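Local coordinates for protein beta-galactosidase (Marinomonas sp. ef1, PDB 6Y2K) that hydrolyses terminal beta-D-galactose residues from beta-galactosides as a cold-active, hexameric GH42 glycosidase with a TIM-barrel catalytic domain, at residues Ala333-Thr338 / Ala647-Ile652; Arg447-Ser452 / Thr603-Lys608; Ile619-Tyr624 / Met643-Ala648; Gln634-Val639 / Ala651-Gln656. One frame throughout, in Å; residues are numbered along the deposited sequence. Where two conformers were deposited one is given.

Contact 1. Residues Ala333-Thr338 / Ala647-Ile652; sequences AVRLWT and AADVAI
R335, on the helix between the last two strands of the TIM barrel, reaches D649 and V650 on strand 649-655 of the C-terminal antiparallel sheet. A648 and D649 form a G1 beta bulge opposite N623, and A648 takes the positive-phi conformation more familiar for glycine. The axes of the two short segments approach to 7.8 Å, at 41°.

The polar part rests on R335, an arginine long enough to bridge this distance. With CG anti to the backbone N (chi1 164°) and the chain extended as far as NE, its NH1 forms a salt-bridge hydrogen bond of 3.0 Å to D649 OD1. The oxygen lies close to the guanidinium plane, but the carboxylate is turned 40° from it, and one N-H makes the link. NH1 also donates to a water at 2.8 Å, which passes a bond of the same length to A648 O. D649 is steadied in turn: OD1 accepts a weak 2.9 Å bond from V650 N, and OD2 binds the backbone N of G646. At NE, R335 forms a second salt bridge with E388 of helix 377-395, so two acids flank a buried cation and probably keep it charged.

Apolar packing fills in beside this network. V650, beta-branched and at home in a strand, lies over one face of the R335 guanidinium, toward its rim, and its CG2 packs 3.8 Å from L336 CA.

Contact 2. Residues Arg447-Ser452 / Thr603-Lys608; sequences RELGLS and TYYLPK
L449 lays its CD2 methyl over one face of the Y605 ring, a CH-pi contact in which CD2 stands 3.7 Å from the ring centroid and 15° off the normal. The two side chains run alongside each other, pointing the same way. Leucine suits the place because a branch methyl can point its C-H bonds at an aromatic face. Nearer the backbone, L449 CB meets T603 CB at 4.1 Å.

Two backbone bonds tie the segments together. L606 N donates to E448 O over 3.1 Å, close to the direction in which that carbonyl points, whereas Y604 N reaches L449 O at 3.0 Å from above the carbonyl plane. L606 then turns its side chain under the helix end: its CD1 lies 3.7 Å from R447 O and 3.8 Å from G450 CA. Y605 also makes backbone bonds to a second subunit, so the segment 603-608 lies between this helix end and a neighbour. E448 is held by K589 and N585 of helix 585-598.

The carbonyls used here are those that a helix terminus exposes: G450, whose positive phi by itself favours glycine, is the C-prime residue of a Schellman motif closing helix 435-448.

Contact 3. Residues Ile619-Tyr624 / Met643-Ala648; sequences IFAFNY and MCLGAA
N623 and L645 meet where strand 618-623 of the C-terminal antiparallel sheet ends, beside the G1 beta bulge that A648 and D649 form opposite N623. The asparagine and L645 carry the contact. The CB of N623 sits 4.0 Å from L645 CB and 3.3 Å from G646 O, and its CG remains near that same carbonyl at 3.5 Å. With CG anti to the backbone N (chi1 -177°), the amide is directed at the end of strand 644-645 and the turn after it. There ND2 donates to L645 O across 3.0 Å. The acceptor lies nearly in the amide plane, but the N-H comes in well above the plane of the L645 carbonyl. ND2 also binds N627 O, while OD1 accepts from S625 OG. Donor and acceptor ends are thus both engaged, which fixes the rotation of the buried amide; asparagine suits the site because its short side chain offers both.

L645 supplies the apolar half. Its CD1 touches A621 CB at 4.1 Å and lies against F622 C and N623 CB. Small A621 and A651, on neighbouring strands, let the leucine lie close over the sheet. Past G646 the chain comes back to the sheet, and A648 N reaches N623 O at 2.9 Å in a weak, strongly bent bond, with an N-H...O angle of 116°.

Contact 4. Residues Gln634-Val639 / Ala651-Gln656; sequences QNAELV and AIWKKQ
The W653 indole carries L638 over one face: L638 CG makes a CH-pi contact with the six-membered ring, 3.8 Å from its centroid and 14° off its normal, and CD2 comes within 3.6 Å of W653 CE2. At the ring's edge, near its plane, lies the A636 peptide, and A636 CB is 4.1 Å from W653 CE3; alanine is small enough to fit beside the broad indole.

On the reverse face of the sheet E637 and K654 lie side by side. Both place CG between the backbone N and the carbonyl carbon, and both then run out extended, so their chains pack at 3.7 Å between E637 CD and K654 CE. The charges do not touch; a water bridges them, 3.0 Å from E637 OE1 and 2.7 Å from K654 NZ. The V639 side chain crosses that of K654 at about a right angle, CG2 against CG.

E637 and K654 form a hydrogen-bonded antiparallel pair, bonded both ways, and V639 N reaches I652 O over 2.8 Å. Strand 636-640 is outermost in the C-terminal sheet within this chain, with 649-655 lying between it and 618-623, where W653 packs on I619. K654 NZ also binds S395 OG, at the end of barrel-domain helix 377-395.

Overall arrangement
Contacts 1, 3 and 4 gather on one C-terminal sheet around strand 649-655. Contact 4 pairs the later part of this strand with 636-640, and contact 3 lies 7 Å centre to centre from contact 1 and 13 Å from contact 4. A621 N bonds A651 O at 2.8 Å, tying contact 3 to both. Contact 2 stands apart, its centre 13 Å from that of contact 3 and 17 Å from those of contacts 1 and 4. Active sites of TIM-barrel glycosidases lie at the C-terminal ends of the barrel strands; contact 1 joins the barrel to the sheet, contact 2 joins the trimerisation domain to the chain before it, and contacts 3 and 4 are packing within the C-terminal part.

Contact 1. Residues Ala333-Thr338 / Ala647-Ile652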
loop_
_atom_site.group_PDB
_atom_site.type_symbol
_atom_site.label_atom_id
_atom_site.label_comp_id
_atom_site.label_asym_id
_atom_site.label_seq_id
_atom_site.Cartn_x
_atom_site.Cartn_y
_atom_site.Cartn_z
ATOM N N ALA A 333 31.877 10.427 -11.882
ATOM C CA ALA A 333 31.089 11.621 -11.538
ATOM C C ALA A 333 31.901 12.920 -11.515
ATOM O O ALA A 333 31.383 13.960 -11.894
ATOM C CB ALA A 333 30.340 11.437 -10.222
ATOM N N VAL A 334 33.164 12.868 -11.088
ATOM C CA VAL A 334 33.983 14.088 -11.048
ATOM C C VAL A 334 34.257 14.572 -12.488
ATOM O O VAL A 334 34.189 15.769 -12.771
ATOM C CB VAL A 334 35.293 13.899 -10.248
ATOM C CG1 VAL A 334 36.157 15.160 -10.322
ATOM C CG2 VAL A 334 34.980 13.524 -8.791
ATOM N N ARG A 335 34.564 13.632 -13.385
ATOM C CA ARG A 335 34.668 13.932 -14.823
ATOM C C ARG A 335 33.363 14.523 -15.358
ATOM O O ARG A 335 33.383 15.518 -16.082
ATOM C CB ARG A 335 35.042 12.673 -15.606
ATOM C CG ARG A 335 34.821 12.752 -17.110
ATOM C CD ARG A 335 35.514 11.592 -17.803
ATOM N NE ARG A 335 35.295 11.629 -19.247
ATOM C CZ ARG A 335 34.268 11.070 -19.887
ATOM N NH1 ARG A 335 33.298 10.428 -19.237
ATOM N NH2 ARG A 335 34.201 11.176 -21.209
ATOM N N LEU A 336 32.246 13.895 -14.986
ATOM C CA LEU A 336 30.914 14.335 -15.399
ATOM C C LEU A 336 30.692 15.800 -15.031
ATOM O O LEU A 336 30.313 16.603 -15.880
ATOM C CB LEU A 336 29.831 13.449 -14.754
ATOM C CG LEU A 336 28.396 13.435 -15.294
ATOM C CD1 LEU A 336 27.570 12.512 -14.416
ATOM C CD2 LEU A 336 27.726 14.795 -15.354
ATOM N N TRP A 337 30.930 16.132 -13.761
ATOM C CA TRP A 337 30.685 17.490 -13.259
ATOM C C TRP A 337 31.603 18.516 -13.901
ATOM O O TRP A 337 31.201 19.661 -14.119
ATOM C CB TRP A 337 30.838 17.555 -11.725
ATOM C CG TRP A 337 29.916 16.652 -10.951
ATOM C CD1 TRP A 337 28.617 16.347 -11.252
ATOM C CD2 TRP A 337 30.215 15.971 -9.726
ATOM N NE1 TRP A 337 28.092 15.503 -10.300
ATOM C CE2 TRP A 337 29.052 15.253 -9.353
ATOM C CE3 TRP A 337 31.362 15.884 -8.911
ATOM C CZ2 TRP A 337 28.994 14.462 -8.194
ATOM C CZ3 TRP A 337 31.305 15.097 -7.762
ATOM C CH2 TRP A 337 30.121 14.399 -7.411
ATOM N N THR A 338 32.836 18.104 -14.195
ATOM C CA THR A 338 33.824 18.984 -14.822
ATOM C C THR A 338 33.405 19.347 -16.245
ATOM O O THR A 338 33.339 20.536 -16.579
ATOM C CB THR A 338 35.234 18.356 -14.791
ATOM O OG1 THR A 338 35.569 17.987 -13.448
ATOM C CG2 THR A 338 36.301 19.332 -15.308
ATOM N N ALA A 647 26.226 5.130 -17.681
ATOM C CA ALA A 647 25.835 5.770 -16.426
ATOM C C ALA A 647 26.924 6.752 -15.983
ATOM O O ALA A 647 28.106 6.407 -16.023
ATOM C CB ALA A 647 25.618 4.719 -15.344
ATOM N N ALA A 648 26.526 7.965 -15.588
ATOM C CA ALA A 648 27.466 9.016 -15.148
ATOM C C ALA A 648 28.564 9.318 -16.195
ATOM O O ALA A 648 29.726 9.516 -15.850
ATOM C CB ALA A 648 28.085 8.646 -13.794
ATOM N N ASP A 649 28.167 9.374 -17.464
ATOM C CA ASP A 649 29.091 9.455 -18.594
ATOM C C ASP A 649 28.826 10.721 -19.403
ATOM O O ASP A 649 27.775 11.365 -19.263
ATOM C CB ASP A 649 28.925 8.196 -19.464
ATOM C CG ASP A 649 30.074 7.956 -20.446
ATOM O OD1 ASP A 649 31.175 8.541 -20.276
ATOM O OD2 ASP A 649 29.844 7.170 -21.409
ATOM N N VAL A 650 29.805 11.063 -20.242
ATOM C CA VAL A 650 29.812 12.262 -21.064
ATOM C C VAL A 650 30.151 11.855 -22.498
ATOM O O VAL A 650 31.030 11.019 -22.708
ATOM C CB VAL A 650 30.912 13.249 -20.591
ATOM C CG1 VAL A 650 30.897 14.530 -21.416
ATOM C CG2 VAL A 650 30.765 13.561 -19.102
ATOM N N ALA A 651 29.457 12.440 -23.471
ATOM C CA ALA A 651 29.879 12.363 -24.870
ATOM C C ALA A 651 29.908 13.765 -25.464
ATOM O O ALA A 651 29.091 14.618 -25.101
ATOM C CB ALA A 651 28.961 11.455 -25.671
ATOM N N ILE A 652 30.858 13.991 -26.373
ATOM C CA ILE A 652 31.053 15.290 -27.015
ATOM C C ILE A 652 31.097 15.085 -28.534
ATOM O O ILE A 652 31.865 14.256 -29.030
ATOM C CB ILE A 652 32.345 15.987 -26.528
ATOM C CG1 ILE A 652 32.341 16.061 -24.985
ATOM C CG2 ILE A 652 32.471 17.373 -27.161
ATOM C CD1 ILE A 652 33.549 16.721 -24.374
HETATM O O HOH W 1 32.292 10.441 -16.637
#

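Contact 2. Residues Arg447-Ser452 / Thr603-Lys608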
loop_
_atom_site.group_PDB
_atom_site.type_symbol
_atom_site.label_atom_id
_atom_site.label_comp_id
_atom_site.label_asym_id
_atom_site.label_seq_id
_atom_site.Cartn_x
_atom_site.Cartn_y
_atom_site.Cartn_z
ATOM N N ARG A 447 15.301 22.149 -19.595
ATOM C CA ARG A 447 16.429 21.236 -19.754
ATOM C C ARG A 447 16.024 19.844 -20.234
ATOM O O ARG A 447 16.753 19.227 -21.026
ATOM C CB ARG A 447 17.209 21.136 -18.447
ATOM C CG ARG A 447 17.939 22.425 -18.078
ATOM C CD ARG A 447 19.394 22.354 -18.497
ATOM N NE ARG A 447 20.115 21.387 -17.671
ATOM C CZ ARG A 447 21.307 20.870 -17.949
ATOM N NH1 ARG A 447 21.964 21.211 -19.060
ATOM N NH2 ARG A 447 21.848 19.995 -17.106
ATOM N N GLU A 448 14.870 19.354 -19.767
ATOM C CA GLU A 448 14.299 18.085 -20.262
ATOM C C GLU A 448 13.887 18.162 -21.746
ATOM O O GLU A 448 13.724 17.130 -22.396
ATOM C CB GLU A 448 13.099 17.653 -19.405
ATOM C CG GLU A 448 13.497 17.135 -18.032
ATOM C CD GLU A 448 12.304 16.847 -17.115
ATOM O OE1 GLU A 448 11.232 17.451 -17.299
ATOM O OE2 GLU A 448 12.447 16.017 -16.191
ATOM N N LEU A 449 13.699 19.383 -22.252
ATOM C CA LEU A 449 13.449 19.644 -23.675
ATOM C C LEU A 449 14.720 19.921 -24.481
ATOM O O LEU A 449 14.638 20.290 -25.656
ATOM C CB LEU A 449 12.472 20.811 -23.824
ATOM C CG LEU A 449 11.052 20.552 -23.330
ATOM C CD1 LEU A 449 10.242 21.840 -23.381
ATOM C CD2 LEU A 449 10.370 19.460 -24.145
ATOM N N GLY A 450 15.888 19.720 -23.869
ATOM C CA GLY A 450 17.160 19.871 -24.554
ATOM C C GLY A 450 17.621 21.294 -24.811
ATOM O O GLY A 450 18.565 21.490 -25.576
ATOM N N LEU A 451 17.002 22.281 -24.161
ATOM C CA LEU A 451 17.313 23.689 -24.435
ATOM C C LEU A 451 18.590 24.153 -23.714
ATOM O O LEU A 451 18.834 23.771 -22.565
ATOM C CB LEU A 451 16.142 24.582 -24.022
ATOM C CG LEU A 451 14.849 24.417 -24.825
ATOM C CD1 LEU A 451 13.661 25.033 -24.103
ATOM C CD2 LEU A 451 14.988 25.028 -26.214
ATOM N N SER A 452 19.396 24.960 -24.411
ATOM C CA SER A 452 20.504 25.708 -23.804
ATOM C C SER A 452 19.973 27.054 -23.320
ATOM O O SER A 452 19.284 27.766 -24.064
ATOM C CB SER A 452 21.653 25.902 -24.808
ATOM O OG SER A 452 22.222 24.647 -25.188
ATOM N N THR A 603 12.880 21.689 -29.954
ATOM C CA THR A 603 12.872 20.974 -28.688
ATOM C C THR A 603 12.892 19.468 -28.939
ATOM O O THR A 603 12.553 18.994 -30.033
ATOM C CB THR A 603 11.645 21.347 -27.823
ATOM O OG1 THR A 603 10.426 21.056 -28.524
ATOM C CG2 THR A 603 11.680 22.818 -27.447
ATOM N N TYR A 604 13.298 18.736 -27.908
ATOM C CA TYR A 604 13.445 17.288 -27.956
ATOM C C TYR A 604 13.248 16.766 -26.536
ATOM O O TYR A 604 13.961 17.194 -25.638
ATOM C CB TYR A 604 14.850 16.917 -28.469
ATOM C CG TYR A 604 15.039 15.439 -28.767
ATOM C CD1 TYR A 604 15.213 14.507 -27.739
ATOM C CD2 TYR A 604 15.047 14.966 -30.088
ATOM C CE1 TYR A 604 15.386 13.157 -28.015
ATOM C CE2 TYR A 604 15.215 13.620 -30.371
ATOM C CZ TYR A 604 15.384 12.718 -29.337
ATOM O OH TYR A 604 15.549 11.379 -29.615
ATOM N N TYR A 605 12.288 15.860 -26.336
ATOM C CA TYR A 605 12.081 15.230 -25.038
ATOM C C TYR A 605 13.187 14.201 -24.843
ATOM O O TYR A 605 13.100 13.076 -25.352
ATOM C CB TYR A 605 10.704 14.558 -24.940
ATOM C CG TYR A 605 9.536 15.498 -24.706
ATOM C CD1 TYR A 605 9.068 16.336 -25.723
ATOM C CD2 TYR A 605 8.873 15.527 -23.478
ATOM C CE1 TYR A 605 7.980 17.188 -25.519
ATOM C CE2 TYR A 605 7.787 16.380 -23.261
ATOM C CZ TYR A 605 7.346 17.211 -24.281
ATOM O OH TYR A 605 6.266 18.052 -24.065
ATOM N N LEU A 606 14.241 14.599 -24.132
ATOM C CA LEU A 606 15.387 13.722 -23.897
ATOM C C LEU A 606 15.001 12.541 -23.013
ATOM O O LEU A 606 14.031 12.637 -22.251
ATOM C CB LEU A 606 16.540 14.492 -23.230
ATOM C CG LEU A 606 17.235 15.572 -24.074
ATOM C CD1 LEU A 606 18.086 16.462 -23.177
ATOM C CD2 LEU A 606 18.093 14.953 -25.162
ATOM N N PRO A 607 15.765 11.426 -23.097
ATOM C CA PRO A 607 15.570 10.315 -22.158
ATOM C C PRO A 607 15.762 10.756 -20.707
ATOM O O PRO A 607 16.427 11.773 -20.457
ATOM C CB PRO A 607 16.654 9.304 -22.562
ATOM C CG PRO A 607 17.059 9.671 -23.953
ATOM C CD PRO A 607 16.835 11.141 -24.077
ATOM N N LYS A 608 15.179 10.007 -19.772
ATOM C CA LYS A 608 15.273 10.325 -18.355
ATOM C C LYS A 608 16.724 10.342 -17.898
ATOM O O LYS A 608 17.477 9.404 -18.177
ATOM C CB LYS A 608 14.519 9.309 -17.495
ATOM C CG LYS A 608 13.005 9.379 -17.597
ATOM C CD LYS A 608 12.361 8.511 -16.513
ATOM C CE LYS A 608 10.853 8.406 -16.701
ATOM N NZ LYS A 608 10.125 9.653 -16.315
HETATM O O HOH W 2 12.716 14.850 -21.389
#

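Contact 3. Residues Ile619-Tyr624 / Met643-Ala648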
loop_
_atom_site.group_PDB
_atom_site.type_symbol
_atom_site.label_atom_id
_atom_site.label_comp_id
_atom_site.label_asym_id
_atom_site.label_seq_id
_atom_site.Cartn_x
_atom_site.Cartn_y
_atom_site.Cartn_z
ATOM N N ILE A 619 28.604 19.925 -29.212
ATOM C CA ILE A 619 27.433 19.404 -28.496
ATOM C C ILE A 619 27.939 18.558 -27.334
ATOM O O ILE A 619 28.708 17.618 -27.550
ATOM C CB ILE A 619 26.546 18.490 -29.382
ATOM C CG1 ILE A 619 26.297 19.082 -30.772
ATOM C CG2 ILE A 619 25.207 18.234 -28.707
ATOM C CD1 ILE A 619 25.293 20.208 -30.781
ATOM N N PHE A 620 27.517 18.879 -26.110
ATOM C CA PHE A 620 27.916 18.117 -24.919
ATOM C C PHE A 620 26.702 17.328 -24.452
ATOM O O PHE A 620 25.648 17.910 -24.255
ATOM C CB PHE A 620 28.383 19.047 -23.786
ATOM C CG PHE A 620 29.522 19.980 -24.159
ATOM C CD1 PHE A 620 29.280 21.159 -24.852
ATOM C CD2 PHE A 620 30.833 19.694 -23.780
ATOM C CE1 PHE A 620 30.323 22.025 -25.186
ATOM C CE2 PHE A 620 31.876 20.555 -24.104
ATOM C CZ PHE A 620 31.623 21.723 -24.812
ATOM N N ALA A 621 26.842 16.014 -24.283
ATOM C CA ALA A 621 25.750 15.177 -23.786
ATOM C C ALA A 621 26.173 14.490 -22.498
ATOM O O ALA A 621 27.319 14.072 -22.377
ATOM C CB ALA A 621 25.357 14.144 -24.820
ATOM N N PHE A 622 25.219 14.364 -21.569
ATOM C CA PHE A 622 25.433 13.872 -20.203
ATOM C C PHE A 622 24.360 12.864 -19.805
ATOM O O PHE A 622 23.189 13.039 -20.135
ATOM C CB PHE A 622 25.383 15.048 -19.214
ATOM C CG PHE A 622 26.350 16.139 -19.548
ATOM C CD1 PHE A 622 27.671 16.052 -19.139
ATOM C CD2 PHE A 622 25.951 17.229 -20.318
ATOM C CE1 PHE A 622 28.576 17.044 -19.479
ATOM C CE2 PHE A 622 26.851 18.219 -20.655
ATOM C CZ PHE A 622 28.163 18.128 -20.231
ATOM N N ASN A 623 24.755 11.820 -19.083
ATOM C CA ASN A 623 23.808 10.830 -18.576
ATOM C C ASN A 623 23.977 10.732 -17.065
ATOM O O ASN A 623 24.944 10.150 -16.586
ATOM C CB ASN A 623 24.043 9.468 -19.244
ATOM C CG ASN A 623 23.041 8.401 -18.810
ATOM O OD1 ASN A 623 22.084 8.669 -18.079
ATOM N ND2 ASN A 623 23.260 7.176 -19.278
ATOM N N TYR A 624 23.017 11.303 -16.338
ATOM C CA TYR A 624 22.965 11.252 -14.877
ATOM C C TYR A 624 22.230 10.013 -14.326
ATOM O O TYR A 624 22.194 9.824 -13.115
ATOM C CB TYR A 624 22.296 12.533 -14.326
ATOM C CG TYR A 624 23.050 13.822 -14.622
ATOM C CD1 TYR A 624 22.916 14.463 -15.854
ATOM C CD2 TYR A 624 23.884 14.405 -13.670
ATOM C CE1 TYR A 624 23.596 15.633 -16.133
ATOM C CE2 TYR A 624 24.571 15.584 -13.940
ATOM C CZ TYR A 624 24.424 16.193 -15.179
ATOM O OH TYR A 624 25.099 17.352 -15.491
ATOM N N MET A 643 28.044 7.013 -28.551
ATOM C CA MET A 643 26.623 7.143 -28.821
ATOM C C MET A 643 25.807 6.436 -27.730
ATOM O O MET A 643 24.724 6.894 -27.374
ATOM C CB MET A 643 26.314 6.545 -30.197
ATOM C CG MET A 643 24.927 6.840 -30.735
ATOM S SD MET A 643 24.753 6.337 -32.464
ATOM C CE MET A 643 25.155 4.597 -32.344
ATOM N N CYS A 644 26.335 5.324 -27.222
ATOM C CA CYS A 644 25.790 4.657 -26.041
ATOM C C CYS A 644 26.388 5.288 -24.781
ATOM O O CYS A 644 27.462 4.889 -24.311
ATOM C CB CYS A 644 26.063 3.150 -26.090
ATOM S SG CYS A 644 25.303 2.337 -27.523
ATOM N N LEU A 645 25.687 6.294 -24.261
ATOM C CA LEU A 645 26.114 7.007 -23.054
ATOM C C LEU A 645 25.980 6.139 -21.828
ATOM O O LEU A 645 24.863 5.826 -21.424
ATOM C CB LEU A 645 25.259 8.252 -22.808
ATOM C CG LEU A 645 25.550 9.553 -23.535
ATOM C CD1 LEU A 645 24.498 10.566 -23.102
ATOM C CD2 LEU A 645 26.956 10.048 -23.211
ATOM N N GLY A 646 27.104 5.785 -21.211
ATOM C CA GLY A 646 27.079 5.049 -19.944
ATOM C C GLY A 646 26.485 5.830 -18.780
ATOM O O GLY A 646 26.243 7.036 -18.878
ATOM N N ALA A 647 26.226 5.130 -17.681
ATOM C CA ALA A 647 25.835 5.770 -16.426
ATOM C C ALA A 647 26.924 6.752 -15.983
ATOM O O ALA A 647 28.106 6.407 -16.023
ATOM C CB ALA A 647 25.618 4.719 -15.344
ATOM N N ALA A 648 26.526 7.965 -15.588
ATOM C CA ALA A 648 27.466 9.016 -15.148
ATOM C C ALA A 648 28.564 9.318 -16.195
ATOM O O ALA A 648 29.726 9.516 -15.850
ATOM C CB ALA A 648 28.085 8.646 -13.794
#

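Contact 4. Residues Gln634-Val639 / Ala651-Gln656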
loop_
_atom_site.group_PDB
_atom_site.type_symbol
_atom_site.label_atom_id
_atom_site.label_comp_id
_atom_site.label_asym_id
_atom_site.label_seq_id
_atom_site.Cartn_x
_atom_site.Cartn_y
_atom_site.Cartn_z
ATOM N N GLN A 634 21.756 14.798 -34.684
ATOM C CA GLN A 634 21.780 14.736 -36.146
ATOM C C GLN A 634 22.881 15.649 -36.693
ATOM O O GLN A 634 23.202 16.668 -36.085
ATOM C CB GLN A 634 20.402 15.081 -36.730
ATOM C CG GLN A 634 19.978 16.543 -36.608
ATOM C CD GLN A 634 18.469 16.756 -36.726
ATOM O OE1 GLN A 634 17.666 15.852 -36.465
ATOM N NE2 GLN A 634 18.078 17.969 -37.118
ATOM N N ASN A 635 23.464 15.247 -37.824
ATOM C CA ASN A 635 24.440 16.054 -38.564
ATOM C C ASN A 635 25.632 16.437 -37.688
ATOM O O ASN A 635 25.961 17.612 -37.532
ATOM C CB ASN A 635 23.766 17.296 -39.166
ATOM C CG ASN A 635 22.601 16.940 -40.076
ATOM O OD1 ASN A 635 22.729 16.091 -40.959
ATOM N ND2 ASN A 635 21.457 17.582 -39.859
ATOM N N ALA A 636 26.261 15.421 -37.114
ATOM C CA ALA A 636 27.372 15.617 -36.195
ATOM C C ALA A 636 28.205 14.365 -36.101
ATOM O O ALA A 636 27.726 13.273 -36.408
ATOM C CB ALA A 636 26.847 16.000 -34.822
ATOM N N GLU A 637 29.454 14.515 -35.682
ATOM C CA GLU A 637 30.302 13.354 -35.455
ATOM C C GLU A 637 30.877 13.322 -34.042
ATOM O O GLU A 637 31.123 14.364 -33.438
ATOM C CB GLU A 637 31.384 13.225 -36.540
ATOM C CG GLU A 637 32.589 14.126 -36.435
ATOM C CD GLU A 637 33.567 13.887 -37.578
ATOM O OE1 GLU A 637 34.633 13.268 -37.345
ATOM O OE2 GLU A 637 33.250 14.309 -38.709
ATOM N N LEU A 638 31.051 12.106 -33.531
ATOM C CA LEU A 638 31.602 11.861 -32.204
ATOM C C LEU A 638 33.042 12.313 -32.113
ATOM O O LEU A 638 33.836 11.971 -32.983
ATOM C CB LEU A 638 31.608 10.366 -31.883
ATOM C CG LEU A 638 30.554 9.767 -30.967
ATOM C CD1 LEU A 638 30.843 8.273 -30.842
ATOM C CD2 LEU A 638 30.546 10.432 -29.592
ATOM N N VAL A 639 33.372 13.036 -31.043
ATOM C CA VAL A 639 34.760 13.393 -30.712
ATOM C C VAL A 639 35.229 12.670 -29.441
ATOM O O VAL A 639 36.286 12.045 -29.436
ATOM C CB VAL A 639 34.921 14.916 -30.553
ATOM C CG1 VAL A 639 36.374 15.284 -30.258
ATOM C CG2 VAL A 639 34.423 15.628 -31.808
ATOM N N ALA A 651 29.457 12.440 -23.471
ATOM C CA ALA A 651 29.879 12.363 -24.870
ATOM C C ALA A 651 29.908 13.765 -25.464
ATOM O O ALA A 651 29.091 14.618 -25.101
ATOM C CB ALA A 651 28.961 11.455 -25.671
ATOM N N ILE A 652 30.858 13.991 -26.373
ATOM C CA ILE A 652 31.053 15.290 -27.015
ATOM C C ILE A 652 31.097 15.085 -28.534
ATOM O O ILE A 652 31.865 14.256 -29.030
ATOM C CB ILE A 652 32.345 15.987 -26.528
ATOM C CG1 ILE A 652 32.341 16.061 -24.985
ATOM C CG2 ILE A 652 32.471 17.373 -27.161
ATOM C CD1 ILE A 652 33.549 16.721 -24.374
ATOM N N TRP A 653 30.262 15.845 -29.240
ATOM C CA TRP A 653 30.092 15.759 -30.685
ATOM C C TRP A 653 30.389 17.126 -31.302
ATOM O O TRP A 653 30.214 18.153 -30.644
ATOM C CB TRP A 653 28.642 15.387 -31.037
ATOM C CG TRP A 653 28.147 14.052 -30.525
ATOM C CD1 TRP A 653 27.888 13.702 -29.220
ATOM C CD2 TRP A 653 27.805 12.911 -31.319
ATOM N NE1 TRP A 653 27.433 12.401 -29.159
ATOM C CE2 TRP A 653 27.377 11.894 -30.432
ATOM C CE3 TRP A 653 27.835 12.644 -32.696
ATOM C CZ2 TRP A 653 26.973 10.633 -30.881
ATOM C CZ3 TRP A 653 27.430 11.385 -33.147
ATOM C CH2 TRP A 653 27.007 10.395 -32.236
ATOM N N LYS A 654 30.810 17.133 -32.566
ATOM C CA LYS A 654 30.957 18.370 -33.336
ATOM C C LYS A 654 29.999 18.373 -34.523
ATOM O O LYS A 654 29.821 17.349 -35.183
ATOM C CB LYS A 654 32.404 18.584 -33.802
ATOM C CG LYS A 654 32.996 17.504 -34.693
ATOM C CD LYS A 654 34.441 17.845 -35.042
ATOM C CE LYS A 654 35.089 16.766 -35.901
ATOM N NZ LYS A 654 36.555 16.988 -36.078
ATOM N N LYS A 655 29.373 19.521 -34.774
ATOM C CA LYS A 655 28.466 19.672 -35.904
ATOM C C LYS A 655 29.243 19.562 -37.219
ATOM O O LYS A 655 30.390 20.008 -37.298
ATOM C CB LYS A 655 27.739 21.013 -35.834
ATOM C CG LYS A 655 26.772 21.109 -34.669
ATOM C CD LYS A 655 26.104 22.469 -34.630
ATOM C CE LYS A 655 25.351 22.678 -33.331
ATOM N NZ LYS A 655 24.717 24.022 -33.285
ATOM N N GLN A 656 28.628 18.940 -38.224
ATOM C CA GLN A 656 29.270 18.734 -39.534
ATOM C C GLN A 656 29.130 19.981 -40.398
ATOM O O GLN A 656 28.109 20.666 -40.349
ATOM C CB GLN A 656 28.666 17.525 -40.254
ATOM C CG GLN A 656 29.039 16.184 -39.624
ATOM C CD GLN A 656 28.212 15.008 -40.139
ATOM O OE1 GLN A 656 27.247 15.177 -40.893
ATOM N NE2 GLN A 656 28.589 13.801 -39.722
HETATM O O HOH W 3 37.228 14.836 -37.536
#